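Side-chain contacts in uncharacterized conserved protein (Staphylococcus epidermidis, PDB 3FRM), which is of unknown function but carries two acetyltransferase-like sequence regions, the second of the GNAT family, and so may be an acyl-CoA-dependent N-acyltransferase: residues P31-K36 against K152-S157; N51-D56 against L87-E92. All blocks are in the same frame, centred on the assembly; numbering follows the deposited sequence.

Interaction 1 of 2, residues P31-K36 against K152-S157; sequences PPQPLK and KQHIYS
A type I beta turn from Gln33 to Lys36, in the loop between strands 25-29 and 41-44, meets helix 145-158 through one imidazole, that of His154. The turn is closed by its own backbone bond, Lys36 N to Gln33 O (3.2 Å), and the side chains of its first and last residues both start out toward the helix. His154 reaches out to them with CG anti to its backbone N (chi1 178°), and the two neighbours touch different parts of its ring. Gln33 holds CG over one ring face, displaced toward the rim, and its amide plane stands nearly upright on the imidazole, 82° away. Its OE1 is modelled only 2.4 Å from His154 ND1, at an angle unsuited to a hydrogen bond; the exact placing of this amide is therefore doubtful. Lys36 crosses the histidine at about a right angle and brings its CD and CE methylenes obliquely toward CD2: CD lies 3.4 Å from His154 CD2, and CE 3.5 Å from that same CD2. The touching is done by the aliphatic part of Lys36; its NZ lies 5.0 Å from His154 NE2. Asn40 ND2 hydrogen-bonds both Gln33 O and Lys36 O, tying the two ends of the turn together. On helix 145-158, one turn before His154, Met150 and Val151 also touch Lys36, while Tyr132 of helix 129-136 touches Ile155.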
ATOM      1  N   PRO A  31       3.430 -25.938 -17.896  1.00 22.30           N
ATOM      2  CA  PRO A  31       2.624 -26.370 -19.023  1.00 22.97           C
ATOM      3  C   PRO A  31       1.280 -27.052 -18.676  1.00 23.22           C
ATOM      4  O   PRO A  31       0.310 -26.867 -19.410  1.00 22.92           O
ATOM      5  CB  PRO A  31       3.581 -27.281 -19.796  1.00 22.67           C
ATOM      6  CG  PRO A  31       4.939 -26.688 -19.508  1.00 22.00           C
ATOM      7  CD  PRO A  31       4.853 -26.301 -18.056  1.00 23.15           C
ATOM      8  N   PRO A  32       1.224 -27.825 -17.580  1.00 23.50           N
ATOM      9  CA  PRO A  32      -0.071 -28.372 -17.153  1.00 23.99           C
ATOM     10  C   PRO A  32      -0.998 -27.326 -16.530  1.00 25.13           C
ATOM     11  O   PRO A  32      -2.189 -27.615 -16.327  1.00 26.19           O
ATOM     12  CB  PRO A  32       0.316 -29.399 -16.067  1.00 22.47           C
ATOM     13  CG  PRO A  32       1.666 -29.811 -16.443  1.00 22.63           C
ATOM     14  CD  PRO A  32       2.323 -28.508 -16.870  1.00 23.85           C
ATOM     15  N   GLN A  33      -0.470 -26.134 -16.241  1.00 25.35           N
ATOM     16  CA  GLN A  33      -1.253 -25.068 -15.625  1.00 25.76           C
ATOM     17  C   GLN A  33      -1.067 -23.740 -16.375  1.00 23.75           C
ATOM     18  O   GLN A  33      -0.656 -22.743 -15.797  1.00 23.43           O
ATOM     19  CB  GLN A  33      -0.865 -24.913 -14.141  1.00 26.63           C
ATOM     20  CG  GLN A  33      -2.056 -24.733 -13.214  1.00 32.20           C
ATOM     21  CD  GLN A  33      -2.698 -26.051 -12.752  1.00 37.10           C
ATOM     22  OE1 GLN A  33      -2.449 -26.498 -11.646  1.00 40.62           O
ATOM     23  NE2 GLN A  33      -3.539 -26.651 -13.585  1.00 37.42           N
ATOM     24  N   PRO A  34      -1.451 -23.700 -17.654  1.00 22.81           N
ATOM     25  CA  PRO A  34      -0.995 -22.538 -18.424  1.00 22.49           C
ATOM     26  C   PRO A  34      -1.714 -21.233 -18.054  1.00 22.59           C
ATOM     27  O   PRO A  34      -1.272 -20.160 -18.441  1.00 22.09           O
ATOM     28  CB  PRO A  34      -1.263 -22.947 -19.858  1.00 21.94           C
ATOM     29  CG  PRO A  34      -2.503 -23.870 -19.730  1.00 22.73           C
ATOM     30  CD  PRO A  34      -2.329 -24.594 -18.422  1.00 21.45           C
ATOM     31  N   LEU A  35      -2.776 -21.333 -17.259  1.00 22.86           N
ATOM     32  CA  LEU A  35      -3.538 -20.178 -16.869  1.00 22.98           C
ATOM     33  C   LEU A  35      -3.058 -19.465 -15.616  1.00 22.62           C
ATOM     34  O   LEU A  35      -3.533 -18.365 -15.383  1.00 21.97           O
ATOM     35  CB  LEU A  35      -5.027 -20.509 -16.756  1.00 23.31           C
ATOM     36  CG  LEU A  35      -5.803 -20.858 -18.050  1.00 26.79           C
ATOM     37  CD1 LEU A  35      -5.471 -19.941 -19.232  1.00 21.88           C
ATOM     38  CD2 LEU A  35      -5.621 -22.312 -18.431  1.00 28.96           C
ATOM     39  N   LYS A  36      -2.147 -20.051 -14.819  1.00 23.61           N
ATOM     40  CA  LYS A  36      -1.538 -19.349 -13.642  1.00 24.73           C
ATOM     41  C   LYS A  36      -0.520 -18.297 -14.069  1.00 25.37           C
ATOM     42  O   LYS A  36       0.562 -18.650 -14.530  1.00 25.97           O
ATOM     43  CB  LYS A  36      -0.865 -20.297 -12.635  1.00 24.75           C
ATOM     44  CG  LYS A  36      -1.854 -21.181 -11.896  1.00 28.64           C
ATOM     45  CD  LYS A  36      -1.231 -22.124 -10.837  1.00 32.78           C
ATOM     46  CE  LYS A  36      -0.538 -21.374  -9.662  1.00 33.27           C
ATOM     47  NZ  LYS A  36      -1.441 -20.333  -9.104  1.00 34.88           N
ATOM     48  N   LYS A 152      -7.868 -22.433  -6.785  1.00 25.02           N
ATOM     49  CA  LYS A 152      -8.386 -23.322  -5.750  1.00 25.03           C
ATOM     50  C   LYS A 152      -8.176 -24.776  -6.082  1.00 24.75           C
ATOM     51  O   LYS A 152      -7.628 -25.525  -5.301  1.00 25.42           O
ATOM     52  CB  LYS A 152      -9.871 -23.092  -5.523  1.00 25.38           C
ATOM     53  CG  LYS A 152     -10.178 -22.140  -4.360  1.00 28.11           C
ATOM     54  CD  LYS A 152     -11.687 -21.907  -4.228  1.00 30.34           C
ATOM     55  CE  LYS A 152     -12.431 -23.154  -3.762  1.00 34.35           C
ATOM     56  NZ  LYS A 152     -13.872 -23.219  -4.202  1.00 35.83           N
ATOM     57  N   GLN A 153      -8.593 -25.171  -7.265  1.00 25.41           N
ATOM     58  CA  GLN A 153      -8.413 -26.535  -7.742  1.00 25.75           C
ATOM     59  C   GLN A 153      -6.939 -26.951  -7.705  1.00 25.00           C
ATOM     60  O   GLN A 153      -6.595 -28.037  -7.340  1.00 25.36           O
ATOM     61  CB  GLN A 153      -8.988 -26.668  -9.173  1.00 25.35           C
ATOM     62  CG  GLN A 153     -10.420 -27.194  -9.205  1.00 28.63           C
ATOM     63  CD  GLN A 153     -10.478 -28.724  -9.067  1.00 33.11           C
ATOM     64  OE1 GLN A 153      -9.806 -29.309  -8.201  1.00 34.97           O
ATOM     65  NE2 GLN A 153     -11.262 -29.381  -9.940  1.00 35.41           N
ATOM     66  N   HIS A 154      -6.063 -26.061  -8.076  1.00 25.45           N
ATOM     67  CA  HIS A 154      -4.636 -26.371  -8.076  1.00 26.64           C
ATOM     68  C   HIS A 154      -4.083 -26.675  -6.667  1.00 25.56           C
ATOM     69  O   HIS A 154      -3.463 -27.714  -6.463  1.00 25.96           O
ATOM     70  CB  HIS A 154      -3.903 -25.245  -8.786  1.00 26.90           C
ATOM     71  CG  HIS A 154      -2.417 -25.402  -8.816  1.00 33.45           C
ATOM     72  ND1 HIS A 154      -1.791 -26.523  -9.328  1.00 36.47           N
ATOM     73  CD2 HIS A 154      -1.428 -24.556  -8.437  1.00 35.62           C
ATOM     74  CE1 HIS A 154      -0.481 -26.366  -9.255  1.00 37.03           C
ATOM     75  NE2 HIS A 154      -0.235 -25.180  -8.719  1.00 39.57           N
ATOM     76  N   ILE A 155      -4.355 -25.797  -5.705  1.00 24.98           N
ATOM     77  CA  ILE A 155      -4.010 -26.017  -4.294  1.00 24.02           C
ATOM     78  C   ILE A 155      -4.626 -27.303  -3.722  1.00 24.08           C
ATOM     79  O   ILE A 155      -3.970 -28.097  -2.986  1.00 23.54           O
ATOM     80  CB  ILE A 155      -4.516 -24.868  -3.407  1.00 23.73           C
ATOM     81  CG1 ILE A 155      -4.077 -23.523  -3.953  1.00 22.17           C
ATOM     82  CG2 ILE A 155      -4.059 -25.052  -1.953  1.00 22.11           C
ATOM     83  CD1 ILE A 155      -4.512 -22.373  -3.052  1.00 21.94           C
ATOM     84  N   TYR A 156      -5.895 -27.500  -4.044  1.00 23.85           N
ATOM     85  CA  TYR A 156      -6.623 -28.656  -3.536  1.00 23.68           C
ATOM     86  C   TYR A 156      -6.078 -29.962  -4.089  1.00 24.22           C
ATOM     87  O   TYR A 156      -6.446 -31.013  -3.624  1.00 25.20           O
ATOM     88  CB  TYR A 156      -8.113 -28.551  -3.873  1.00 23.32           C
ATOM     89  CG  TYR A 156      -8.910 -29.735  -3.393  1.00 23.77           C
ATOM     90  CD1 TYR A 156      -9.110 -29.944  -2.033  1.00 24.31           C
ATOM     91  CD2 TYR A 156      -9.473 -30.664  -4.303  1.00 24.55           C
ATOM     92  CE1 TYR A 156      -9.874 -31.049  -1.560  1.00 24.75           C
ATOM     93  CE2 TYR A 156     -10.242 -31.772  -3.842  1.00 23.23           C
ATOM     94  CZ  TYR A 156     -10.419 -31.952  -2.477  1.00 23.95           C
ATOM     95  OH  TYR A 156     -11.125 -33.018  -1.990  1.00 25.82           O
ATOM     96  N   SER A 157      -5.244 -29.933  -5.114  1.00 24.41           N
ATOM     97  CA  SER A 157      -4.778 -31.216  -5.619  1.00 24.55           C
ATOM     98  C   SER A 157      -3.270 -31.303  -5.581  1.00 25.31           C
ATOM     99  O   SER A 157      -2.701 -32.294  -6.015  1.00 25.55           O
ATOM    100  CB  SER A 157      -5.282 -31.442  -7.046  1.00 24.84           C
ATOM    101  OG  SER A 157      -4.428 -30.758  -7.925  1.00 23.26           O
TER

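Interaction 2 of 2, residues N51-D56 against L87-E92; sequences NQWLKD and LEKIRE
The indole of Trp53 is met in two ways by consecutive residues of helix 84-92. Ile90 lies over one face of the six-membered ring, its CG1 4.0 Å from the ring centroid and 21° off the normal, a CH-pi contact; the nearest ring atom is CH2, 3.7 Å from Ile90 CG1. Lys89 comes instead to the rim, with CG in the indole plane and 3.6 Å from Trp53 CZ3. Trp53 reaches across the gap between the helices benzo end first, because its chi1 of -175° swings the indole away from the backbone N. Beside it, Leu54 CD1 rests on the lysine chain, 3.8 Å from Lys89 CD. Bends at chi2 and chi3 carry the lysine past both residues, and its NZ forms a salt bridge to Glu92 OE2 (3.4 Å) on its own helix. Further out, Phe74 and Phe95 make edge-to-face contacts with the indole, and Ile249 of strand 241-251 touches both Trp53 and Ile90. The short helical segments run roughly parallel, 32° apart, with a closest axis approach of 11.1 Å. Through Trp53 and Ile90 the pair packs on one side of the mixed sheet, consistent with an acetyltransferase-like alpha/beta fold for this region.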
ATOM      1  N   ASN A  51      14.371  -2.624 -27.907  1.00 23.81           N
ATOM      2  CA  ASN A  51      14.396  -3.565 -29.057  1.00 23.30           C
ATOM      3  C   ASN A  51      14.482  -5.020 -28.652  1.00 21.48           C
ATOM      4  O   ASN A  51      13.817  -5.844 -29.226  1.00 20.37           O
ATOM      5  CB  ASN A  51      15.591  -3.277 -29.964  1.00 23.83           C
ATOM      6  CG  ASN A  51      15.514  -1.917 -30.613  1.00 28.32           C
ATOM      7  OD1 ASN A  51      14.446  -1.500 -31.052  1.00 33.17           O
ATOM      8  ND2 ASN A  51      16.665  -1.218 -30.713  1.00 32.73           N
ATOM      9  N   GLN A  52      15.345  -5.304 -27.674  1.00 20.88           N
ATOM     10  CA  GLN A  52      15.415  -6.597 -27.032  1.00 20.95           C
ATOM     11  C   GLN A  52      14.041  -6.992 -26.521  1.00 20.40           C
ATOM     12  O   GLN A  52      13.567  -8.085 -26.800  1.00 20.48           O
ATOM     13  CB  GLN A  52      16.320  -6.536 -25.814  1.00 21.47           C
ATOM     14  CG  GLN A  52      17.603  -7.288 -25.889  1.00 24.32           C
ATOM     15  CD  GLN A  52      17.526  -8.725 -26.409  1.00 25.41           C
ATOM     16  OE1 GLN A  52      18.563  -9.318 -26.688  1.00 27.04           O
ATOM     17  NE2 GLN A  52      16.335  -9.287 -26.530  1.00 29.24           N
ATOM     18  N   TRP A  53      13.413  -6.091 -25.769  1.00 19.90           N
ATOM     19  CA  TRP A  53      12.108  -6.364 -25.176  1.00 20.10           C
ATOM     20  C   TRP A  53      11.065  -6.760 -26.203  1.00 19.89           C
ATOM     21  O   TRP A  53      10.238  -7.638 -25.924  1.00 20.10           O
ATOM     22  CB  TRP A  53      11.595  -5.199 -24.265  1.00 19.79           C
ATOM     23  CG  TRP A  53      10.289  -5.556 -23.556  1.00 19.81           C
ATOM     24  CD1 TRP A  53      10.114  -6.546 -22.615  1.00 19.12           C
ATOM     25  CD2 TRP A  53       8.985  -4.979 -23.768  1.00 15.70           C
ATOM     26  NE1 TRP A  53       8.795  -6.604 -22.227  1.00 15.90           N
ATOM     27  CE2 TRP A  53       8.085  -5.653 -22.909  1.00 15.53           C
ATOM     28  CE3 TRP A  53       8.502  -3.940 -24.569  1.00 15.52           C
ATOM     29  CZ2 TRP A  53       6.712  -5.354 -22.854  1.00 16.94           C
ATOM     30  CZ3 TRP A  53       7.145  -3.623 -24.505  1.00 17.96           C
ATOM     31  CH2 TRP A  53       6.255  -4.339 -23.633  1.00 19.87           C
ATOM     32  N   LEU A  54      11.115  -6.140 -27.383  1.00 19.96           N
ATOM     33  CA  LEU A  54      10.176  -6.473 -28.493  1.00 21.23           C
ATOM     34  C   LEU A  54      10.339  -7.896 -28.998  1.00 21.26           C
ATOM     35  O   LEU A  54       9.349  -8.631 -29.274  1.00 20.82           O
ATOM     36  CB  LEU A  54      10.384  -5.511 -29.668  1.00 21.35           C
ATOM     37  CG  LEU A  54       9.446  -4.314 -29.775  1.00 23.60           C
ATOM     38  CD1 LEU A  54       8.758  -3.941 -28.481  1.00 24.12           C
ATOM     39  CD2 LEU A  54      10.178  -3.103 -30.377  1.00 22.17           C
ATOM     40  N   LYS A  55      11.613  -8.258 -29.135  1.00 21.38           N
ATOM     41  CA  LYS A  55      12.010  -9.597 -29.499  1.00 21.77           C
ATOM     42  C   LYS A  55      11.577 -10.587 -28.430  1.00 21.14           C
ATOM     43  O   LYS A  55      11.101 -11.653 -28.776  1.00 22.23           O
ATOM     44  CB  LYS A  55      13.522  -9.650 -29.726  1.00 22.41           C
ATOM     45  CG  LYS A  55      13.952  -9.131 -31.103  1.00 23.41           C
ATOM     46  CD  LYS A  55      15.398  -8.731 -31.133  1.00 27.85           C
ATOM     47  CE  LYS A  55      15.660  -7.889 -32.372  1.00 31.40           C
ATOM     48  NZ  LYS A  55      16.845  -6.948 -32.196  1.00 34.19           N
ATOM     49  N   ASP A  56      11.657 -10.202 -27.154  1.00 20.09           N
ATOM     50  CA  ASP A  56      11.327 -11.098 -26.049  1.00 19.76           C
ATOM     51  C   ASP A  56       9.808 -11.264 -25.962  1.00 20.01           C
ATOM     52  O   ASP A  56       9.287 -12.332 -25.599  1.00 19.45           O
ATOM     53  CB  ASP A  56      11.881 -10.567 -24.736  1.00 20.01           C
ATOM     54  CG  ASP A  56      13.419 -10.463 -24.719  1.00 20.82           C
ATOM     55  OD1 ASP A  56      14.111 -11.117 -25.520  1.00 19.58           O
ATOM     56  OD2 ASP A  56      13.954  -9.740 -23.848  1.00 24.66           O
ATOM     57  N   LEU A  87       9.355   2.241 -20.964  1.00 16.95           N
ATOM     58  CA  LEU A  87       8.085   2.465 -20.284  1.00 15.92           C
ATOM     59  C   LEU A  87       7.071   2.848 -21.334  1.00 16.13           C
ATOM     60  O   LEU A  87       5.959   2.324 -21.344  1.00 15.98           O
ATOM     61  CB  LEU A  87       8.159   3.587 -19.274  1.00 14.96           C
ATOM     62  CG  LEU A  87       8.725   3.206 -17.893  1.00 16.22           C
ATOM     63  CD1 LEU A  87       8.997   4.496 -17.073  1.00 12.05           C
ATOM     64  CD2 LEU A  87       7.815   2.217 -17.140  1.00 10.37           C
ATOM     65  N   GLU A  88       7.471   3.760 -22.206  1.00 15.59           N
ATOM     66  CA  GLU A  88       6.580   4.303 -23.176  1.00 17.74           C
ATOM     67  C   GLU A  88       6.046   3.200 -24.070  1.00 17.32           C
ATOM     68  O   GLU A  88       4.842   3.130 -24.322  1.00 19.41           O
ATOM     69  CB  GLU A  88       7.292   5.367 -23.994  1.00 17.68           C
ATOM     70  CG  GLU A  88       6.297   6.241 -24.667  1.00 23.11           C
ATOM     71  CD  GLU A  88       6.829   6.811 -25.970  1.00 31.68           C
ATOM     72  OE1 GLU A  88       6.091   7.554 -26.680  1.00 34.27           O
ATOM     73  OE2 GLU A  88       8.014   6.532 -26.277  1.00 34.76           O
ATOM     74  N   LYS A  89       6.905   2.296 -24.493  1.00 17.24           N
ATOM     75  CA  LYS A  89       6.443   1.171 -25.262  1.00 18.74           C
ATOM     76  C   LYS A  89       5.460   0.264 -24.474  1.00 19.43           C
ATOM     77  O   LYS A  89       4.415  -0.192 -25.022  1.00 18.06           O
ATOM     78  CB  LYS A  89       7.623   0.346 -25.718  1.00 19.39           C
ATOM     79  CG  LYS A  89       7.216  -0.766 -26.664  1.00 20.88           C
ATOM     80  CD  LYS A  89       7.425  -0.367 -28.104  1.00 27.08           C
ATOM     81  CE  LYS A  89       6.561   0.764 -28.507  1.00 27.66           C
ATOM     82  NZ  LYS A  89       7.189   1.380 -29.685  1.00 33.20           N
ATOM     83  N   ILE A  90       5.841   0.006 -23.212  1.00 18.16           N
ATOM     84  CA  ILE A  90       5.074  -0.808 -22.308  1.00 17.60           C
ATOM     85  C   ILE A  90       3.661  -0.300 -22.194  1.00 18.17           C
ATOM     86  O   ILE A  90       2.709  -1.085 -22.329  1.00 18.40           O
ATOM     87  CB  ILE A  90       5.739  -0.912 -20.883  1.00 17.38           C
ATOM     88  CG1 ILE A  90       6.930  -1.871 -20.916  1.00 17.26           C
ATOM     89  CG2 ILE A  90       4.763  -1.469 -19.868  1.00 14.22           C
ATOM     90  CD1 ILE A  90       7.913  -1.672 -19.785  1.00 14.32           C
ATOM     91  N   ARG A  91       3.503   0.993 -21.926  1.00 18.45           N
ATOM     92  CA  ARG A  91       2.166   1.587 -21.926  1.00 20.18           C
ATOM     93  C   ARG A  91       1.468   1.408 -23.273  1.00 20.42           C
ATOM     94  O   ARG A  91       0.353   0.982 -23.300  1.00 21.27           O
ATOM     95  CB  ARG A  91       2.174   3.061 -21.510  1.00 19.91           C
ATOM     96  CG  ARG A  91       1.858   3.230 -20.023  1.00 24.43           C
ATOM     97  CD  ARG A  91       2.738   4.286 -19.354  1.00 26.24           C
ATOM     98  NE  ARG A  91       3.085   5.313 -20.335  1.00 30.87           N
ATOM     99  CZ  ARG A  91       4.253   5.950 -20.384  1.00 29.03           C
ATOM    100  NH1 ARG A  91       5.191   5.659 -19.482  1.00 26.60           N
ATOM    101  NH2 ARG A  91       4.479   6.850 -21.351  1.00 27.82           N
ATOM    102  N   GLU A  92       2.146   1.662 -24.381  1.00 21.13           N
ATOM    103  CA  GLU A  92       1.501   1.581 -25.738  1.00 21.66           C
ATOM    104  C   GLU A  92       1.034   0.188 -26.089  1.00 21.07           C
ATOM    105  O   GLU A  92       0.102   0.021 -26.870  1.00 22.58           O
ATOM    106  CB  GLU A  92       2.472   2.097 -26.816  1.00 21.71           C
ATOM    107  CG  GLU A  92       2.028   1.975 -28.255  1.00 25.15           C
ATOM    108  CD  GLU A  92       3.192   2.089 -29.257  1.00 29.72           C
ATOM    109  OE1 GLU A  92       3.118   1.439 -30.327  1.00 33.16           O
ATOM    110  OE2 GLU A  92       4.191   2.808 -28.983  1.00 32.49           O
TER

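In the fold
The centres of the two interactions are 29 Å apart, and their nearest atoms about 15 Å. Along the chain, both segments of interaction 2 fall between those of interaction 1. Interaction 2 is local, joining helices 50-66 and 84-92, which flank strand 72-75 in sequence, within the DUF5613 region. Interaction 1 is long-range: it links the loop after strand 25-29, in that same region, to helix 145-158, which is followed by strands 165-171, 174-183 and 188-195. Interaction 2 therefore belongs to the packing within the N-terminal part, whereas interaction 1 bridges at the surface to helix 145-158. The mixed sheet also connects the two parts, with C-terminal strand 241-251 lying between strands 72-75 and 96-105.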